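Local coordinates for protein transcriptional regulator (Enterococcus faecalis, PDB 3QFI) that is of unknown function but belongs to the LytR-CpsA-Psr family, with helices packed around a central mixed beta sheet, at residues V24-I29 with M46-N51. Residues are numbered along the deposited sequence; the frame is centred on the assembly and turned at random.
Sequences VLLMGI and MVVTIN
Val24 and Val48 meet through their flat peptide groups, and so do Leu26 and Met46, while the side chains of all four go to one face of the sheet and those of Leu25 and Val47 to the other. Each of the two hydrogen-bonded pairs closes a ring of two bonds: Val24 N to Val48 O and Val48 N to Val24 O are both 2.9 Å, and Met46 N gives Leu26 O a bond of the same length. These three donors approach nearly in line with the C=O they address. The fourth, Leu26 N to Met46 O at 2.9 Å, differs: the donor stands above the carbonyl plane of Met46, 41° out of it. Between the rings, the non-hydrogen-bonded pair Leu25 and Val47 brings its CA atoms to 4.5 Å. With CG anti to the backbone N (chi1 -179°), Leu25 reaches across, and its CD1 meets CG2 of Val47; Val95 of helix 80-98 packs against both residues. On the reverse face CD1 of Leu26 lies 4.1 Å from CG2 of Val48, the two side chains meeting at a slant, while Met46 runs on to Met59 of strand 56-62. Beyond the pair, Leu25 and Met27 bond through their backbones to strand 105-109, which runs parallel to 22-28. This is a twisted antiparallel ladder at the heart of the mixed sheet of an alpha/beta fold.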
# COMPACT_ATOMS: atom_id res chain seq x y z
N VAL A 24 -0.37 8.44 2.82
CA VAL A 24 -1.53 8.10 2.03
C VAL A 24 -1.68 6.60 1.84
O VAL A 24 -0.70 5.86 1.68
CB VAL A 24 -1.46 8.81 0.66
CG1 VAL A 24 -0.01 8.88 0.21
CG2 VAL A 24 -2.30 8.07 -0.36
N LEU A 25 -2.93 6.15 1.91
CA LEU A 25 -3.25 4.74 1.75
C LEU A 25 -3.75 4.53 0.32
O LEU A 25 -4.72 5.17 -0.11
CB LEU A 25 -4.35 4.32 2.73
CG LEU A 25 -4.75 2.85 2.65
CD1 LEU A 25 -3.72 2.03 3.41
CD2 LEU A 25 -6.14 2.61 3.25
N LEU A 26 -3.08 3.66 -0.41
CA LEU A 26 -3.47 3.35 -1.77
C LEU A 26 -4.16 2.00 -1.73
O LEU A 26 -3.61 1.05 -1.16
CB LEU A 26 -2.25 3.25 -2.69
CG LEU A 26 -1.15 4.30 -2.55
CD1 LEU A 26 -0.08 4.08 -3.62
CD2 LEU A 26 -1.74 5.67 -2.69
N MET A 27 -5.36 1.92 -2.30
CA MET A 27 -6.09 0.65 -2.34
C MET A 27 -6.46 0.28 -3.77
O MET A 27 -6.80 1.13 -4.57
CB MET A 27 -7.38 0.73 -1.51
CG MET A 27 -7.22 1.23 -0.08
SD MET A 27 -8.70 0.93 0.90
CE MET A 27 -9.91 2.00 0.08
N GLY A 28 -6.36 -1.01 -4.06
CA GLY A 28 -6.69 -1.54 -5.37
C GLY A 28 -7.83 -2.53 -5.16
O GLY A 28 -7.60 -3.67 -4.77
N ILE A 29 -9.05 -2.05 -5.38
CA ILE A 29 -10.27 -2.84 -5.21
C ILE A 29 -10.72 -3.40 -6.54
O ILE A 29 -10.69 -2.71 -7.55
CB ILE A 29 -11.43 -1.98 -4.65
CG1 ILE A 29 -10.97 -1.21 -3.41
CG2 ILE A 29 -12.62 -2.86 -4.29
CD1 ILE A 29 -10.51 -2.11 -2.29
N MET A 46 -1.96 -0.66 0.42
CA MET A 46 -0.61 -0.17 0.63
C MET A 46 -0.60 1.18 1.35
O MET A 46 -1.62 1.88 1.38
CB MET A 46 0.09 -0.05 -0.72
CG MET A 46 1.59 0.24 -0.68
SD MET A 46 2.27 0.54 -2.36
CE MET A 46 1.93 -1.05 -3.21
N VAL A 47 0.54 1.53 1.95
CA VAL A 47 0.70 2.80 2.63
C VAL A 47 2.01 3.43 2.21
O VAL A 47 3.04 2.76 2.13
CB VAL A 47 0.70 2.66 4.15
CG1 VAL A 47 0.91 4.03 4.79
CG2 VAL A 47 -0.61 2.06 4.64
N VAL A 48 1.97 4.73 1.92
CA VAL A 48 3.16 5.46 1.49
C VAL A 48 3.34 6.70 2.35
O VAL A 48 2.37 7.39 2.66
CB VAL A 48 3.06 5.90 0.00
CG1 VAL A 48 4.25 6.76 -0.38
CG2 VAL A 48 2.98 4.68 -0.89
N THR A 49 4.58 6.97 2.77
CA THR A 49 4.86 8.16 3.56
C THR A 49 5.77 9.08 2.75
O THR A 49 6.83 8.67 2.28
CB THR A 49 5.55 7.85 4.93
OG1 THR A 49 6.72 7.05 4.72
CG2 THR A 49 4.58 7.13 5.85
N ILE A 50 5.32 10.32 2.57
CA ILE A 50 6.06 11.31 1.82
C ILE A 50 6.75 12.21 2.84
O ILE A 50 6.09 12.94 3.58
CB ILE A 50 5.10 12.13 0.92
CG1 ILE A 50 4.14 11.18 0.19
CG2 ILE A 50 5.88 12.96 -0.11
CD1 ILE A 50 4.83 10.17 -0.70
N ASN A 51 8.08 12.13 2.89
CA ASN A 51 8.87 12.95 3.81
C ASN A 51 9.96 13.70 3.07
O ASN A 51 11.07 13.20 2.91
CB ASN A 51 9.50 12.10 4.91
CG ASN A 51 10.30 12.94 5.89
OD1 ASN A 51 9.77 13.86 6.53
ND2 ASN A 51 11.59 12.64 6.01